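Local coordinates for erythrocyte membrane protein 1 (Plasmodium falciparum, PDB 2YK0), which probably binds host cell-surface receptors as an adhesin, this piece being the N-terminal NTS-DBL1-alpha and CIDR-gamma double domain of the full-length protein, at residues A[86-91]-A[151-156]; A[386-391]-A[519-524]. The protein carries 8 engineered substitutions. One frame throughout, in Å; residues are numbered along the deposited sequence.

From the N terminus, the chain passes helix 63-68 before entering segment 86-91, which meets 151-156 in contact 1. This closes a mostly irregular excursion of 59 residues, whose helix is the short 136-139 and which holds the magnesium ligands S118, N124 and E125. Helices and loops of the Duffy-binding region follow before helix 374-410, where contact 2 opens at 386-391. It closes after 127 intervening residues at 519-524, just past strand 511-518. The two contacts are in series, neither nesting nor crossing. With centres 46 Å apart, contact 1 ties two loops of the N-terminal part, whereas contact 2 joins the C-terminal Duffy-binding-like subdomain to the cysteine-rich interdomain region.

Contact 1. Residues A[86-91]-A[151-156]; sequences HTNIKT and NKNTNT
With CG turned opposite its carbonyl carbon and beside its own backbone N (chi1 -83°), N88 sends its amide into the turn N151-T154, where N151 and N153 both hold CG between backbone N and carbonyl carbon (chi1 60° for N151). The three amides gather there. The N88 side chain crosses that of N151 at about a right angle, CG of N88 lying 3.4 Å from ND2 of N151, with the amide planes 58° apart; this is no flat stack. N153 approaches N88 from the opposite direction, amide end to amide end.

N151 begins a type I beta turn, and its OD1 makes a weak Asx-turn bond to N of N153 at 3.0 Å and accepts another weak bond from N of T154 at 2.8 Å. Asparagine suits this place because its short amide can fold forward over the N-H groups of N153 and T154, while ND2 makes a weak bond to the carbonyl of F148. Next along the chain, ND2 of N155 bonds to O of K152 at 3.1 Å, and T156 is the N-cap of helix 157-176.

On the exposed side, NZ of K90 has a weak bond to the carbonyl of V61, and it stands 5.8 Å from NZ of K152, where the like charges may repel mildly.

No apolar pair dominates: this is polar amide packing, in which buried N88 meets a turn whose N-H groups N151 also engages. The deposited amide orientations do not settle which atoms donate between the loops, and the weak bonds within the turn are what shape the N151 side.

Contact 2. Residues A[386-391]-A[519-524]; sequences WIVKKL and YLRRQY
R521 lays its long side chain obliquely across V388 and I387 on the face of helix 374-410 that meets 519-524. The chain is extended from CG to NE, and that straight reach carries it along the helix: CG lies 3.9 Å from CG2 of V388, NE draws close to the same methyl, and the guanidinium end arrives at I387, where CZ is 3.9 Å from CG2. Arginine suits such a boundary because its methylene portion can pack on aliphatic groups while its charged end remains able to bond. Here NH2 makes a weak hydrogen bond to OD1 of N384, one turn earlier on the helix. The CB of compact, branched V388 points toward the partner segment, and CG2 is the methyl it offers the arginine.

Three residues after V388, L391 meets Y524 in an apolar contact. With CG anti to the backbone N (chi1 -179°), the leucine carries its branch toward the tyrosine although its CB does not itself point there. CD2 of L391 approaches CD2 of Y524 at 3.7 Å, and CG lies 3.8 Å from CB of Y524, so the leucine packs on both the ring and the root of the tyrosine side chain. The OH of Y524 makes a weak bond with E392.

No hydrogen bond crosses between the two segments; side-chain packing joins them. Helix 374-410 also packs W386 and K390 against helix 314-341, and L391 touches F464, while Y395, further along, meets the Y524 ring edge-to-face. Segment 519-524 links strand 511-518 to helix 526-529, seating this part of the cysteine-rich region on the long Duffy-binding-like helix.

Contact 1. Residues A[86-91]-A[151-156]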
loop_
_atom_site.group_PDB
_atom_site.type_symbol
_atom_site.label_atom_id
_atom_site.label_comp_id
_atom_site.label_asym_id
_atom_site.label_seq_id
_atom_site.Cartn_x
_atom_site.Cartn_y
_atom_site.Cartn_z
ATOM N N HIS A 86 13.184 4.396 34.272
ATOM C CA HIS A 86 13.717 5.546 33.529
ATOM C C HIS A 86 12.661 6.122 32.601
ATOM O O HIS A 86 12.832 6.308 31.390
ATOM C CB HIS A 86 15.089 5.217 32.885
ATOM C CG HIS A 86 16.028 4.535 33.841
ATOM N ND1 HIS A 86 16.260 5.040 35.118
ATOM C CD2 HIS A 86 16.708 3.380 33.701
ATOM C CE1 HIS A 86 17.084 4.191 35.693
ATOM N NE2 HIS A 86 17.381 3.175 34.880
ATOM N N THR A 87 11.547 6.423 33.237
ATOM C CA THR A 87 10.329 6.868 32.618
ATOM C C THR A 87 9.624 7.837 33.559
ATOM O O THR A 87 9.869 7.842 34.776
ATOM C CB THR A 87 9.525 5.595 32.336
ATOM O OG1 THR A 87 9.329 5.428 30.944
ATOM C CG2 THR A 87 8.239 5.485 33.131
ATOM N N ASN A 88 8.732 8.642 32.970
ATOM C CA ASN A 88 7.891 9.626 33.644
ATOM C C ASN A 88 6.425 9.228 33.526
ATOM O O ASN A 88 5.549 9.994 33.947
ATOM C CB ASN A 88 8.115 11.006 33.035
ATOM C CG ASN A 88 9.313 11.730 33.590
ATOM O OD1 ASN A 88 9.494 11.793 34.821
ATOM N ND2 ASN A 88 10.125 12.352 32.704
ATOM N N ILE A 89 6.163 8.013 32.967
ATOM C CA ILE A 89 4.820 7.484 32.698
ATOM C C ILE A 89 4.015 7.379 33.945
ATOM O O ILE A 89 4.332 6.580 34.816
ATOM C CB ILE A 89 4.816 6.200 31.842
ATOM C CG1 ILE A 89 5.706 6.370 30.594
ATOM C CG2 ILE A 89 3.386 5.805 31.465
ATOM C CD1 ILE A 89 6.275 5.193 30.088
ATOM N N LYS A 90 3.021 8.259 34.065
ATOM C CA LYS A 90 2.141 8.346 35.226
ATOM C C LYS A 90 0.690 8.083 34.845
ATOM O O LYS A 90 -0.207 8.349 35.652
ATOM C CB LYS A 90 2.307 9.697 35.947
ATOM C CG LYS A 90 3.613 9.838 36.715
ATOM C CD LYS A 90 3.534 10.956 37.744
ATOM C CE LYS A 90 4.799 11.103 38.556
ATOM N NZ LYS A 90 5.669 12.209 38.067
ATOM N N THR A 91 0.459 7.545 33.623
ATOM C CA THR A 91 -0.880 7.197 33.120
ATOM C C THR A 91 -1.414 5.877 33.683
ATOM O O THR A 91 -0.637 5.019 34.132
ATOM C CB THR A 91 -0.948 7.177 31.575
ATOM O OG1 THR A 91 -2.321 7.014 31.212
ATOM C CG2 THR A 91 -0.123 6.031 30.937
ATOM N N ASN A 151 6.659 17.996 32.963
ATOM C CA ASN A 151 6.606 17.719 34.421
ATOM C C ASN A 151 7.705 18.454 35.196
ATOM O O ASN A 151 8.632 18.990 34.595
ATOM C CB ASN A 151 6.673 16.220 34.727
ATOM C CG ASN A 151 7.933 15.569 34.216
ATOM O OD1 ASN A 151 9.044 15.871 34.663
ATOM N ND2 ASN A 151 7.806 14.738 33.201
ATOM N N LYS A 152 7.627 18.425 36.527
ATOM C CA LYS A 152 8.555 19.151 37.375
ATOM C C LYS A 152 9.951 18.621 37.409
ATOM O O LYS A 152 10.854 19.366 37.763
ATOM C CB LYS A 152 7.989 19.396 38.775
ATOM C CG LYS A 152 6.809 20.384 38.796
ATOM C CD LYS A 152 5.472 19.721 39.206
ATOM C CE LYS A 152 4.801 18.893 38.122
ATOM N NZ LYS A 152 4.043 17.749 38.695
ATOM N N ASN A 153 10.161 17.378 37.013
ATOM C CA ASN A 153 11.506 16.825 37.006
ATOM C C ASN A 153 12.208 16.940 35.667
ATOM O O ASN A 153 13.426 16.781 35.632
ATOM C CB ASN A 153 11.598 15.434 37.634
ATOM C CG ASN A 153 10.747 14.400 36.967
ATOM O OD1 ASN A 153 11.236 13.606 36.162
ATOM N ND2 ASN A 153 9.457 14.384 37.307
ATOM N N THR A 154 11.475 17.296 34.589
ATOM C CA THR A 154 12.090 17.527 33.278
ATOM C C THR A 154 12.287 19.022 33.022
ATOM O O THR A 154 11.324 19.716 32.669
ATOM C CB THR A 154 11.360 16.830 32.127
ATOM O OG1 THR A 154 10.406 15.885 32.619
ATOM C CG2 THR A 154 12.339 16.163 31.159
ATOM N N ASN A 155 13.540 19.517 33.227
ATOM C CA ASN A 155 13.952 20.915 33.047
ATOM C C ASN A 155 15.401 21.089 32.536
ATOM O O ASN A 155 15.803 22.221 32.248
ATOM C CB ASN A 155 13.715 21.785 34.309
ATOM C CG ASN A 155 12.783 21.227 35.361
ATOM O OD1 ASN A 155 11.580 21.560 35.428
ATOM N ND2 ASN A 155 13.334 20.376 36.216
ATOM N N THR A 156 16.189 20.010 32.406
ATOM C CA THR A 156 17.541 20.158 31.852
ATOM C C THR A 156 17.756 19.462 30.513
ATOM O O THR A 156 16.957 18.609 30.113
ATOM C CB THR A 156 18.638 19.748 32.864
ATOM O OG1 THR A 156 18.757 18.318 32.980
ATOM C CG2 THR A 156 18.490 20.436 34.212
#

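Contact 2. Residues A[386-391]-A[519-524]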
loop_
_atom_site.group_PDB
_atom_site.type_symbol
_atom_site.label_atom_id
_atom_site.label_comp_id
_atom_site.label_asym_id
_atom_site.label_seq_id
_atom_site.Cartn_x
_atom_site.Cartn_y
_atom_site.Cartn_z
ATOM N N TRP A 386 -3.237 -5.401 -3.552
ATOM C CA TRP A 386 -2.039 -4.849 -2.916
ATOM C C TRP A 386 -1.296 -3.958 -3.913
ATOM O O TRP A 386 -0.974 -2.810 -3.586
ATOM C CB TRP A 386 -1.130 -5.968 -2.377
ATOM C CG TRP A 386 0.179 -5.499 -1.812
ATOM C CD1 TRP A 386 0.382 -4.892 -0.608
ATOM C CD2 TRP A 386 1.468 -5.610 -2.430
ATOM N NE1 TRP A 386 1.714 -4.585 -0.449
ATOM C CE2 TRP A 386 2.405 -5.018 -1.552
ATOM C CE3 TRP A 386 1.925 -6.146 -3.649
ATOM C CZ2 TRP A 386 3.775 -4.953 -1.851
ATOM C CZ3 TRP A 386 3.286 -6.095 -3.934
ATOM C CH2 TRP A 386 4.191 -5.500 -3.044
ATOM N N ILE A 387 -1.065 -4.470 -5.136
ATOM C CA ILE A 387 -0.356 -3.768 -6.208
ATOM C C ILE A 387 -0.998 -2.435 -6.587
ATOM O O ILE A 387 -0.287 -1.506 -6.946
ATOM C CB ILE A 387 -0.082 -4.735 -7.397
ATOM C CG1 ILE A 387 1.419 -5.025 -7.649
ATOM C CG2 ILE A 387 -0.885 -4.452 -8.651
ATOM C CD1 ILE A 387 2.279 -3.918 -8.008
ATOM N N VAL A 388 -2.330 -2.327 -6.450
ATOM C CA VAL A 388 -3.093 -1.102 -6.730
ATOM C C VAL A 388 -3.030 -0.139 -5.512
ATOM O O VAL A 388 -3.021 1.085 -5.692
ATOM C CB VAL A 388 -4.527 -1.429 -7.257
ATOM C CG1 VAL A 388 -5.490 -0.246 -7.136
ATOM C CG2 VAL A 388 -4.471 -1.930 -8.700
ATOM N N LYS A 389 -2.933 -0.698 -4.281
ATOM C CA LYS A 389 -2.782 0.091 -3.049
ATOM C C LYS A 389 -1.392 0.732 -3.131
ATOM O O LYS A 389 -1.257 1.955 -2.969
ATOM C CB LYS A 389 -2.939 -0.808 -1.795
ATOM C CG LYS A 389 -2.674 -0.116 -0.442
ATOM C CD LYS A 389 -3.906 0.590 0.155
ATOM C CE LYS A 389 -3.563 1.869 0.897
ATOM N NZ LYS A 389 -3.392 3.022 -0.030
ATOM N N LYS A 390 -0.385 -0.110 -3.497
ATOM C CA LYS A 390 1.011 0.259 -3.726
ATOM C C LYS A 390 1.135 1.299 -4.823
ATOM O O LYS A 390 1.861 2.273 -4.622
ATOM C CB LYS A 390 1.863 -0.981 -4.043
ATOM C CG LYS A 390 2.962 -1.215 -3.034
ATOM C CD LYS A 390 2.439 -1.487 -1.632
ATOM C CE LYS A 390 3.394 -1.009 -0.567
ATOM N NZ LYS A 390 2.671 -0.575 0.664
ATOM N N LEU A 391 0.392 1.134 -5.954
ATOM C CA LEU A 391 0.384 2.110 -7.069
ATOM C C LEU A 391 -0.088 3.510 -6.643
ATOM O O LEU A 391 0.618 4.472 -6.915
ATOM C CB LEU A 391 -0.401 1.590 -8.287
ATOM C CG LEU A 391 -0.471 2.491 -9.528
ATOM C CD1 LEU A 391 0.909 2.702 -10.155
ATOM C CD2 LEU A 391 -1.460 1.943 -10.539
ATOM N N TYR A 519 -11.523 -0.530 -14.638
ATOM C CA TYR A 519 -10.069 -0.433 -14.700
ATOM C C TYR A 519 -9.612 0.742 -13.855
ATOM O O TYR A 519 -9.309 1.807 -14.390
ATOM C CB TYR A 519 -9.614 -0.263 -16.140
ATOM C CG TYR A 519 -8.205 -0.740 -16.362
ATOM C CD1 TYR A 519 -7.125 0.117 -16.204
ATOM C CD2 TYR A 519 -7.953 -2.033 -16.790
ATOM C CE1 TYR A 519 -5.823 -0.313 -16.444
ATOM C CE2 TYR A 519 -6.658 -2.474 -17.033
ATOM C CZ TYR A 519 -5.593 -1.619 -16.843
ATOM O OH TYR A 519 -4.318 -2.079 -17.074
ATOM N N LEU A 520 -9.552 0.543 -12.525
ATOM C CA LEU A 520 -9.192 1.597 -11.579
ATOM C C LEU A 520 -7.759 2.084 -11.571
ATOM O O LEU A 520 -7.500 3.154 -11.012
ATOM C CB LEU A 520 -9.766 1.349 -10.183
ATOM C CG LEU A 520 -11.069 2.108 -9.801
ATOM C CD1 LEU A 520 -11.840 2.669 -11.022
ATOM C CD2 LEU A 520 -11.974 1.234 -8.937
ATOM N N ARG A 521 -6.853 1.378 -12.293
ATOM C CA ARG A 521 -5.452 1.779 -12.479
ATOM C C ARG A 521 -5.307 3.063 -13.339
ATOM O O ARG A 521 -4.182 3.405 -13.708
ATOM C CB ARG A 521 -4.646 0.654 -13.131
ATOM C CG ARG A 521 -4.658 -0.621 -12.348
ATOM C CD ARG A 521 -3.546 -1.536 -12.761
ATOM N NE ARG A 521 -3.509 -2.722 -11.907
ATOM C CZ ARG A 521 -2.636 -3.709 -12.051
ATOM N NH1 ARG A 521 -1.726 -3.661 -13.015
ATOM N NH2 ARG A 521 -2.665 -4.751 -11.234
ATOM N N ARG A 522 -6.435 3.764 -13.639
ATOM C CA ARG A 522 -6.542 4.975 -14.469
ATOM C C ARG A 522 -6.218 6.309 -13.794
ATOM O O ARG A 522 -5.706 7.186 -14.484
ATOM C CB ARG A 522 -7.932 5.067 -15.114
ATOM C CG ARG A 522 -7.947 5.146 -16.630
ATOM C CD ARG A 522 -7.570 6.493 -17.222
ATOM N NE ARG A 522 -8.642 7.495 -17.159
ATOM C CZ ARG A 522 -8.819 8.437 -18.081
ATOM N NH1 ARG A 522 -8.037 8.484 -19.152
ATOM N NH2 ARG A 522 -9.789 9.332 -17.946
ATOM N N GLN A 523 -6.531 6.498 -12.484
ATOM C CA GLN A 523 -6.207 7.755 -11.772
ATOM C C GLN A 523 -4.702 7.996 -11.826
ATOM O O GLN A 523 -4.256 9.079 -12.197
ATOM C CB GLN A 523 -6.718 7.787 -10.316
ATOM C CG GLN A 523 -7.399 6.511 -9.832
ATOM C CD GLN A 523 -8.257 6.712 -8.603
ATOM O OE1 GLN A 523 -8.209 7.752 -7.920
ATOM N NE2 GLN A 523 -9.063 5.699 -8.290
ATOM N N TYR A 524 -3.940 6.939 -11.548
ATOM C CA TYR A 524 -2.482 6.856 -11.613
ATOM C C TYR A 524 -2.211 6.360 -13.050
ATOM O O TYR A 524 -3.176 6.092 -13.765
ATOM C CB TYR A 524 -1.990 5.864 -10.520
ATOM C CG TYR A 524 -3.003 5.680 -9.398
ATOM C CD1 TYR A 524 -3.283 6.715 -8.507
ATOM C CD2 TYR A 524 -3.742 4.504 -9.283
ATOM C CE1 TYR A 524 -4.273 6.590 -7.533
ATOM C CE2 TYR A 524 -4.725 4.360 -8.302
ATOM C CZ TYR A 524 -4.977 5.403 -7.418
ATOM O OH TYR A 524 -5.947 5.281 -6.446
#